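Local atomic coordinates of citryl-spermidine/3,4-dihydroxybenzoyl-citryl-spermidine:spermidine ligase (Bacillus anthracis, PDB entry 3TO3), a protein that catalyses the ATP-dependent condensation of spermidine with citryl-spermidine intermediates in the biosynthesis of the siderophore petrobactin. Residues P188-W193 / G272-D277; P296-S301 / C368-S373. All coordinates share one frame; numbering follows the deposited sequence.

In the fold
Both contacts include antiparallel strand pairing, and they follow one another along the chain: 188-193 with 272-277 closes before 296-301 with 368-373 opens. Their centres are about 14 Å apart. Contact 1 belongs to a small antiparallel sheet in which strand 192-197 runs between 241-246 and 268-273. Contact 2 pairs strands 297-306 and 367-371 of the larger mixed sheet. The layers touch directly, with Leu191 CD1 lying 4.0 Å from Val298 CG2 and Trp193 CH2 lying 4.1 Å from Trp370 CZ2. Pro245 of strand 241-246 also packs on side chains from both contacts. Contact 2 carries Lys299 of the ATP site, while contact 1 lies farther out and reaches the second subunit.

Contact 1 of 2, residues P188-W193 / G272-D277; sequences PIKLIW and GESADD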
ATOM      1  N   PRO B 188       7.627  -2.642 -24.487  1.00 63.05           N
ATOM      2  CA  PRO B 188       6.763  -1.686 -25.180  1.00 58.69           C
ATOM      3  C   PRO B 188       5.406  -1.640 -24.513  1.00 56.81           C
ATOM      4  O   PRO B 188       4.903  -2.687 -24.132  1.00 66.22           O
ATOM      5  CB  PRO B 188       6.628  -2.282 -26.573  1.00 68.71           C
ATOM      6  CG  PRO B 188       7.793  -3.245 -26.697  1.00 73.01           C
ATOM      7  CD  PRO B 188       7.981  -3.793 -25.329  1.00 64.98           C
ATOM      8  N   ILE B 189       4.816  -0.456 -24.372  1.00 54.05           N
ATOM      9  CA  ILE B 189       3.485  -0.365 -23.776  1.00 53.58           C
ATOM     10  C   ILE B 189       2.632   0.673 -24.493  1.00 50.97           C
ATOM     11  O   ILE B 189       3.150   1.553 -25.186  1.00 59.04           O
ATOM     12  CB  ILE B 189       3.547  -0.056 -22.266  1.00 50.25           C
ATOM     13  CG1 ILE B 189       3.640   1.446 -22.019  1.00 51.01           C
ATOM     14  CG2 ILE B 189       4.747  -0.747 -21.631  1.00 58.58           C
ATOM     15  CD1 ILE B 189       4.416   1.811 -20.755  1.00 53.84           C
ATOM     16  N   LYS B 190       1.322   0.546 -24.328  1.00 46.82           N
ATOM     17  CA  LYS B 190       0.355   1.417 -24.978  1.00 53.14           C
ATOM     18  C   LYS B 190      -0.152   2.354 -23.937  1.00 44.12           C
ATOM     19  O   LYS B 190      -0.405   1.938 -22.820  1.00 43.39           O
ATOM     20  CB  LYS B 190      -0.861   0.630 -25.440  1.00 54.81           C
ATOM     21  CG  LYS B 190      -0.575  -0.478 -26.368  1.00 60.64           C
ATOM     22  CD  LYS B 190      -0.081   0.056 -27.655  1.00 60.09           C
ATOM     23  CE  LYS B 190      -0.516  -0.852 -28.778  1.00 61.19           C
ATOM     24  NZ  LYS B 190       0.121  -0.371 -30.020  1.00 65.95           N
ATOM     25  N   LEU B 191      -0.351   3.609 -24.304  1.00 45.11           N
ATOM     26  CA  LEU B 191      -1.025   4.529 -23.418  1.00 45.04           C
ATOM     27  C   LEU B 191      -2.496   4.215 -23.510  1.00 43.62           C
ATOM     28  O   LEU B 191      -2.972   3.750 -24.550  1.00 52.20           O
ATOM     29  CB  LEU B 191      -0.747   5.966 -23.823  1.00 48.95           C
ATOM     30  CG  LEU B 191       0.739   6.301 -23.765  1.00 54.96           C
ATOM     31  CD1 LEU B 191       0.953   7.726 -24.169  1.00 62.72           C
ATOM     32  CD2 LEU B 191       1.171   6.106 -22.377  1.00 56.43           C
ATOM     33  N   ILE B 192      -3.197   4.406 -22.398  1.00 42.93           N
ATOM     34  CA  ILE B 192      -4.647   4.378 -22.385  1.00 48.93           C
ATOM     35  C   ILE B 192      -5.160   5.803 -22.629  1.00 46.18           C
ATOM     36  O   ILE B 192      -4.725   6.731 -21.960  1.00 46.50           O
ATOM     37  CB  ILE B 192      -5.166   3.881 -21.010  1.00 41.34           C
ATOM     38  CG1 ILE B 192      -4.637   2.460 -20.702  1.00 40.98           C
ATOM     39  CG2 ILE B 192      -6.690   4.020 -20.935  1.00 36.11           C
ATOM     40  CD1 ILE B 192      -4.831   1.422 -21.814  1.00 39.04           C
ATOM     41  N   TRP B 193      -6.058   5.980 -23.589  1.00 42.30           N
ATOM     42  CA  TRP B 193      -6.706   7.276 -23.804  1.00 37.27           C
ATOM     43  C   TRP B 193      -8.026   7.346 -23.081  1.00 42.35           C
ATOM     44  O   TRP B 193      -8.859   6.446 -23.226  1.00 41.99           O
ATOM     45  CB  TRP B 193      -6.972   7.514 -25.298  1.00 40.18           C
ATOM     46  CG  TRP B 193      -5.770   7.987 -26.029  1.00 38.99           C
ATOM     47  CD1 TRP B 193      -4.977   7.250 -26.839  1.00 45.29           C
ATOM     48  CD2 TRP B 193      -5.177   9.289 -25.957  1.00 37.29           C
ATOM     49  NE1 TRP B 193      -3.939   8.007 -27.293  1.00 49.81           N
ATOM     50  CE2 TRP B 193      -4.037   9.268 -26.768  1.00 44.67           C
ATOM     51  CE3 TRP B 193      -5.518  10.478 -25.301  1.00 41.77           C
ATOM     52  CZ2 TRP B 193      -3.220  10.394 -26.950  1.00 44.65           C
ATOM     53  CZ3 TRP B 193      -4.726  11.579 -25.477  1.00 49.19           C
ATOM     54  CH2 TRP B 193      -3.578  11.534 -26.301  1.00 48.69           C
ATOM     55  N   GLY B 272      -9.598   4.001 -25.369  1.00 44.31           N
ATOM     56  CA  GLY B 272      -8.829   2.854 -25.844  1.00 42.10           C
ATOM     57  C   GLY B 272      -7.325   3.051 -25.752  1.00 42.59           C
ATOM     58  O   GLY B 272      -6.844   3.861 -24.962  1.00 48.20           O
ATOM     59  N   GLU B 273      -6.579   2.338 -26.587  1.00 45.66           N
ATOM     60  CA  GLU B 273      -5.122   2.311 -26.486  1.00 46.22           C
ATOM     61  C   GLU B 273      -4.481   3.152 -27.567  1.00 48.86           C
ATOM     62  O   GLU B 273      -5.065   3.320 -28.630  1.00 47.41           O
ATOM     63  CB  GLU B 273      -4.624   0.868 -26.561  1.00 50.53           C
ATOM     64  CG  GLU B 273      -5.406  -0.038 -25.617  1.00 66.06           C
ATOM     65  CD  GLU B 273      -4.878  -1.450 -25.542  1.00 72.52           C
ATOM     66  OE1 GLU B 273      -5.370  -2.313 -26.301  1.00 80.89           O
ATOM     67  OE2 GLU B 273      -3.994  -1.695 -24.699  1.00 64.13           O
ATOM     68  N   SER B 274      -3.309   3.727 -27.291  1.00 43.79           N
ATOM     69  CA  SER B 274      -2.630   4.487 -28.335  1.00 42.38           C
ATOM     70  C   SER B 274      -2.253   3.586 -29.506  1.00 48.34           C
ATOM     71  O   SER B 274      -2.092   2.381 -29.332  1.00 47.26           O
ATOM     72  CB  SER B 274      -1.399   5.202 -27.784  1.00 41.35           C
ATOM     73  OG  SER B 274      -0.587   4.317 -27.058  1.00 42.04           O
ATOM     74  N   ALA B 275      -2.147   4.159 -30.706  1.00 50.65           N
ATOM     75  CA  ALA B 275      -1.682   3.397 -31.863  1.00 50.33           C
ATOM     76  C   ALA B 275      -0.206   3.061 -31.679  1.00 51.67           C
ATOM     77  O   ALA B 275       0.231   1.956 -31.961  1.00 57.53           O
ATOM     78  CB  ALA B 275      -1.879   4.212 -33.204  1.00 47.38           C
ATOM     79  N   ASP B 276       0.563   4.045 -31.226  1.00 44.93           N
ATOM     80  CA  ASP B 276       2.004   3.873 -31.051  1.00 49.94           C
ATOM     81  C   ASP B 276       2.373   3.129 -29.755  1.00 52.85           C
ATOM     82  O   ASP B 276       1.629   3.144 -28.762  1.00 51.45           O
ATOM     83  CB  ASP B 276       2.727   5.237 -31.128  1.00 47.91           C
ATOM     84  CG  ASP B 276       2.578   5.913 -32.515  1.00 60.74           C
ATOM     85  OD1 ASP B 276       2.108   5.254 -33.475  1.00 57.99           O
ATOM     86  OD2 ASP B 276       2.945   7.102 -32.652  1.00 59.05           O
ATOM     87  N   ASP B 277       3.532   2.493 -29.789  1.00 49.64           N
ATOM     88  CA  ASP B 277       4.130   1.867 -28.622  1.00 51.40           C
ATOM     89  C   ASP B 277       5.058   2.860 -27.916  1.00 46.25           C
ATOM     90  O   ASP B 277       5.713   3.686 -28.545  1.00 46.92           O
ATOM     91  CB  ASP B 277       4.937   0.645 -29.049  1.00 50.18           C
ATOM     92  CG  ASP B 277       4.057  -0.507 -29.470  1.00 59.26           C
ATOM     93  OD1 ASP B 277       2.977  -0.676 -28.879  1.00 61.64           O
ATOM     94  OD2 ASP B 277       4.430  -1.236 -30.403  1.00 68.23           O
TER
HETATM   95  O   HOH W   1      -3.146   6.994 -30.399  1.00 56.10           O
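The indole of Trp193 has the carbonyl carbon of Glu273 at its edge. Ser274 CB comes to the ring obliquely, 3.8 Å from Trp193 NE1. A water accepts a weak bond from this NE1 and a firmer one from Ala275 N. The carboxylate of Asp277 is met from above its plane by Lys190. Lys190 NZ forms a salt bridge of 3.1 Å to Asp277 OD1 and also donates to Ala275 O. The lysine chain bends at chi2 (-67°) and chi3, which brings NZ to these two oxygens.

Ile192 and Trp193 pair with Glu273 and Gly272 as antiparallel neighbours at one side of a three-stranded sheet. Trp193 N donates to Gly272 O at 2.6 Å. Beyond this pairing, Ser274 makes the next bonds to 188-193. Ser274 N donates to Leu191 O at 2.8 Å. Ser274 OG accepts from Leu191 N at 2.9 Å and donates to Asp276 O in the carbonyl plane. With chi1 at 50°, OG sits between the backbone N and the carbonyl carbon of Ser274, where it can serve both partners. Asp276 points away and pairs with Arg295. Ile192 and Glu273 pack on Met4 of the second subunit.

Contact 2 of 2, residues P296-S301 / C368-S373; sequences PYVKVS and CIWRES. With ATP (adenosine-5'-triphosphate), chain E.
Lys299 and Arg371 project from the same face of the strand pair, together with Tyr297 and Ile369. Lys299 is extended throughout, with CG anti to the backbone N (chi1 180°). This reach brings NZ to the beta phosphate, where Lys299 NZ donates to ATP O2B at 2.8 Å, although the position of NZ is less certain. Arg371 bends at chi3 (68°). Its guanidinium has Tyr297 CD2 at the edge, near its plane, while Lys299 CD approaches obliquely. Asp459, a magnesium ligand, forms salt bridges with both Lys299 NZ and Arg371 NH1, and Glu349 also pairs with Arg371 NH1.

The phenol of Tyr297 lies against the segment after Arg371, formed by Glu372 and Ser373. Glu372 O sits at the ring edge, 3.1 Å from Tyr297 CE2, and Tyr297 CD2 meets Arg371 CG. The phenol OH bonds to Val374 N.

The other face is mostly apolar. Pro296 and Val298 each lie beside Trp370, pointing the same way as the indole. Pro296 CG is 4.0 Å from Trp370 CD1. Cys368 SG covers one indole face near the rim and touches Val298 CG1 at 3.5 Å. Ile214 of helix 208-219 and Pro245 pack on this tryptophan.

Two hydrogen-bonded pairs, Tyr297 with Arg371 and Lys299 with Ile369, hold the backbones in register. Lys299 N to Ile369 O is 2.8 Å. The axes of 297-300 and 368-371 run 156° apart. This is an antiparallel pair of a mixed sheet that presents a lysine to ATP phosphate, in the nucleotide site of an IucA/IucC-family synthetase.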
ATOM      1  N   PRO B 296       6.834  13.559 -29.519  1.00 42.31           N
ATOM      2  CA  PRO B 296       7.136  13.996 -28.153  1.00 46.42           C
ATOM      3  C   PRO B 296       7.011  12.865 -27.119  1.00 49.26           C
ATOM      4  O   PRO B 296       6.287  11.894 -27.325  1.00 45.36           O
ATOM      5  CB  PRO B 296       6.048  15.053 -27.880  1.00 48.68           C
ATOM      6  CG  PRO B 296       4.882  14.639 -28.787  1.00 40.84           C
ATOM      7  CD  PRO B 296       5.577  14.129 -30.041  1.00 42.60           C
ATOM      8  N   TYR B 297       7.742  13.016 -26.020  1.00 43.00           N
ATOM      9  CA  TYR B 297       7.596  12.182 -24.845  1.00 40.04           C
ATOM     10  C   TYR B 297       6.318  12.559 -24.116  1.00 40.53           C
ATOM     11  O   TYR B 297       5.791  13.668 -24.269  1.00 40.19           O
ATOM     12  CB  TYR B 297       8.755  12.392 -23.856  1.00 46.17           C
ATOM     13  CG  TYR B 297      10.158  12.345 -24.431  1.00 47.65           C
ATOM     14  CD1 TYR B 297      10.777  11.136 -24.727  1.00 42.46           C
ATOM     15  CD2 TYR B 297      10.873  13.531 -24.645  1.00 48.85           C
ATOM     16  CE1 TYR B 297      12.092  11.103 -25.254  1.00 44.85           C
ATOM     17  CE2 TYR B 297      12.152  13.522 -25.154  1.00 49.20           C
ATOM     18  CZ  TYR B 297      12.768  12.307 -25.463  1.00 49.23           C
ATOM     19  OH  TYR B 297      14.054  12.343 -25.971  1.00 46.51           O
ATOM     20  N   VAL B 298       5.855  11.624 -23.297  1.00 34.73           N
ATOM     21  CA  VAL B 298       4.697  11.796 -22.455  1.00 34.42           C
ATOM     22  C   VAL B 298       5.156  11.591 -21.019  1.00 42.82           C
ATOM     23  O   VAL B 298       5.789  10.564 -20.682  1.00 41.89           O
ATOM     24  CB  VAL B 298       3.636  10.770 -22.849  1.00 45.29           C
ATOM     25  CG1 VAL B 298       2.350  11.155 -22.319  1.00 57.67           C
ATOM     26  CG2 VAL B 298       3.505  10.771 -24.337  1.00 59.81           C
ATOM     27  N   LYS B 299       4.895  12.585 -20.183  1.00 36.79           N
ATOM     28  CA  LYS B 299       5.162  12.457 -18.763  1.00 41.51           C
ATOM     29  C   LYS B 299       3.818  12.373 -18.073  1.00 45.58           C
ATOM     30  O   LYS B 299       3.013  13.325 -18.140  1.00 39.83           O
ATOM     31  CB  LYS B 299       5.998  13.626 -18.231  1.00 33.82           C
ATOM     32  CG  LYS B 299       6.317  13.569 -16.739  1.00 39.52           C
ATOM     33  CD  LYS B 299       7.307  14.663 -16.337  1.00 44.29           C
ATOM     34  CE  LYS B 299       7.939  14.373 -14.986  1.00 57.19           C
ATOM     35  NZ  LYS B 299       8.837  15.490 -14.539  1.00 59.88           N
ATOM     36  N   VAL B 300       3.559  11.232 -17.436  1.00 39.53           N
ATOM     37  CA  VAL B 300       2.218  10.969 -16.931  1.00 36.95           C
ATOM     38  C   VAL B 300       2.210  10.637 -15.455  1.00 45.25           C
ATOM     39  O   VAL B 300       3.237  10.276 -14.891  1.00 42.49           O
ATOM     40  CB  VAL B 300       1.526   9.850 -17.720  1.00 37.20           C
ATOM     41  CG1 VAL B 300       1.304  10.284 -19.142  1.00 32.74           C
ATOM     42  CG2 VAL B 300       2.385   8.571 -17.705  1.00 32.99           C
ATOM     43  N   SER B 301       1.050  10.797 -14.826  1.00 44.39           N
ATOM     44  CA  SER B 301       0.908  10.511 -13.401  1.00 36.33           C
ATOM     45  C   SER B 301       1.183   9.028 -13.097  1.00 36.36           C
ATOM     46  O   SER B 301       0.752   8.149 -13.838  1.00 35.70           O
ATOM     47  CB  SER B 301      -0.509  10.859 -12.965  1.00 40.99           C
ATOM     48  OG  SER B 301      -0.654  12.261 -12.882  1.00 50.25           O
ATOM     49  N   CYS B 368      -0.980  14.931 -17.539  1.00 40.32           N
ATOM     50  CA  CYS B 368      -0.044  14.656 -18.597  1.00 40.83           C
ATOM     51  C   CYS B 368       0.709  15.903 -19.023  1.00 40.72           C
ATOM     52  O   CYS B 368       0.110  16.959 -19.200  1.00 45.30           O
ATOM     53  CB  CYS B 368      -0.802  14.058 -19.789  1.00 34.57           C
ATOM     54  SG  CYS B 368       0.231  13.760 -21.254  1.00 42.96           S
ATOM     55  N   ILE B 369       2.013  15.769 -19.251  1.00 40.27           N
ATOM     56  CA  ILE B 369       2.795  16.818 -19.900  1.00 37.66           C
ATOM     57  C   ILE B 369       3.536  16.243 -21.100  1.00 39.57           C
ATOM     58  O   ILE B 369       4.184  15.208 -20.990  1.00 38.62           O
ATOM     59  CB  ILE B 369       3.840  17.422 -18.963  1.00 39.08           C
ATOM     60  CG1 ILE B 369       3.178  18.177 -17.824  1.00 42.61           C
ATOM     61  CG2 ILE B 369       4.788  18.345 -19.749  1.00 42.57           C
ATOM     62  CD1 ILE B 369       4.053  18.303 -16.564  1.00 46.92           C
ATOM     63  N   TRP B 370       3.450  16.907 -22.247  1.00 49.89           N
ATOM     64  CA  TRP B 370       4.157  16.446 -23.445  1.00 39.53           C
ATOM     65  C   TRP B 370       5.455  17.200 -23.548  1.00 38.29           C
ATOM     66  O   TRP B 370       5.508  18.369 -23.215  1.00 47.86           O
ATOM     67  CB  TRP B 370       3.347  16.681 -24.704  1.00 35.51           C
ATOM     68  CG  TRP B 370       2.250  15.722 -24.951  1.00 37.02           C
ATOM     69  CD1 TRP B 370       2.340  14.570 -25.657  1.00 37.71           C
ATOM     70  CD2 TRP B 370       0.868  15.834 -24.543  1.00 38.37           C
ATOM     71  NE1 TRP B 370       1.114  13.954 -25.731  1.00 39.41           N
ATOM     72  CE2 TRP B 370       0.193  14.697 -25.037  1.00 39.80           C
ATOM     73  CE3 TRP B 370       0.141  16.779 -23.807  1.00 42.39           C
ATOM     74  CZ2 TRP B 370      -1.184  14.465 -24.813  1.00 41.52           C
ATOM     75  CZ3 TRP B 370      -1.229  16.554 -23.594  1.00 40.43           C
ATOM     76  CH2 TRP B 370      -1.870  15.394 -24.093  1.00 41.77           C
ATOM     77  N   ARG B 371       6.516  16.536 -23.998  1.00 39.10           N
ATOM     78  CA  ARG B 371       7.817  17.197 -24.094  1.00 34.90           C
ATOM     79  C   ARG B 371       8.505  16.899 -25.435  1.00 43.65           C
ATOM     80  O   ARG B 371       8.348  15.797 -25.974  1.00 47.42           O
ATOM     81  CB  ARG B 371       8.686  16.803 -22.897  1.00 40.91           C
ATOM     82  CG  ARG B 371      10.153  16.831 -23.153  1.00 53.21           C
ATOM     83  CD  ARG B 371      10.940  16.971 -21.853  1.00 56.84           C
ATOM     84  NE  ARG B 371      10.869  15.807 -20.993  1.00 61.87           N
ATOM     85  CZ  ARG B 371      10.779  15.869 -19.665  1.00 60.72           C
ATOM     86  NH1 ARG B 371      10.738  17.036 -19.047  1.00 59.83           N
ATOM     87  NH2 ARG B 371      10.733  14.760 -18.949  1.00 59.26           N
ATOM     88  N   GLU B 372       9.237  17.880 -25.980  1.00 38.81           N
ATOM     89  CA  GLU B 372       9.928  17.703 -27.271  1.00 47.58           C
ATOM     90  C   GLU B 372      10.905  16.538 -27.211  1.00 42.85           C
ATOM     91  O   GLU B 372      11.662  16.407 -26.246  1.00 44.11           O
ATOM     92  CB  GLU B 372      10.748  18.945 -27.658  1.00 44.56           C
ATOM     93  CG  GLU B 372       9.968  20.176 -27.993  1.00 55.81           C
ATOM     94  CD  GLU B 372      10.886  21.343 -28.362  1.00 65.04           C
ATOM     95  OE1 GLU B 372      11.866  21.604 -27.597  1.00 50.35           O
ATOM     96  OE2 GLU B 372      10.628  21.989 -29.421  1.00 73.38           O
ATOM     97  N   SER B 373      10.915  15.716 -28.247  1.00 46.19           N
ATOM     98  CA  SER B 373      11.915  14.648 -28.384  1.00 46.05           C
ATOM     99  C   SER B 373      13.280  15.251 -28.603  1.00 45.61           C
ATOM    100  O   SER B 373      13.417  16.156 -29.415  1.00 52.04           O
ATOM    101  CB  SER B 373      11.602  13.804 -29.621  1.00 50.70           C
ATOM    102  OG  SER B 373      12.532  12.743 -29.729  1.00 53.70           O
TER
HETATM  103  PB  ATP E 617      11.022  12.867 -13.537  0.71 84.11           P
HETATM  104  O1B ATP E 617       9.862  11.947 -13.822  0.71 79.96           O
HETATM  105  O2B ATP E 617      10.537  14.069 -12.773  0.71 83.35           O
HETATM  106  O3B ATP E 617      11.702  13.290 -14.891  0.71 56.14           O
HETATM  107  PA  ATP E 617      11.844  11.575 -11.291  0.71113.19           P
HETATM  108  O1A ATP E 617      10.363  11.277 -11.161  0.71110.20           O
HETATM  109  O2A ATP E 617      12.336  12.572 -10.248  0.71109.54           O
HETATM  110  O3A ATP E 617      12.133  12.144 -12.708  0.71129.61           O
HETATM  111  O5' ATP E 617      12.605  10.212 -11.119  0.71126.49           O
HETATM  112  C5' ATP E 617      13.808   9.987 -11.754  0.71119.91           C
HETATM  113  C4' ATP E 617      14.607   8.920 -11.255  0.71113.13           C
HETATM  114  O4' ATP E 617      15.998   9.101 -11.686  0.71106.95           O
HETATM  115  C3' ATP E 617      14.631   8.934  -9.774  0.71112.13           C
HETATM  116  O3' ATP E 617      14.142   7.746  -9.284  0.71113.31           O
HETATM  117  C2' ATP E 617      16.050   9.113  -9.419  0.71105.73           C
HETATM  118  O2' ATP E 617      16.368   8.399  -8.300  0.71100.76           O
HETATM  119  C1' ATP E 617      16.746   8.586 -10.626  0.71102.06           C
HETATM  120  N9  ATP E 617      18.143   8.912 -10.733  0.71 90.74           N
HETATM  121  C8  ATP E 617      19.111   8.008 -10.964  0.71 80.07           C
HETATM  122  N7  ATP E 617      20.281   8.660 -11.005  0.71 77.72           N
HETATM  123  C5  ATP E 617      20.066   9.981 -10.809  0.71 82.29           C
HETATM  124  C6  ATP E 617      20.914  11.096 -10.759  0.71 77.09           C
HETATM  125  N6  ATP E 617      22.329  10.918 -10.936  0.71 73.57           N
HETATM  126  N1  ATP E 617      20.380  12.320 -10.542  0.71 77.65           N
HETATM  127  C2  ATP E 617      19.049  12.467 -10.376  0.71 82.60           C
HETATM  128  N3  ATP E 617      18.206  11.411 -10.416  0.71 87.43           N
HETATM  129  C4  ATP E 617      18.683  10.156 -10.631  0.71 88.61           C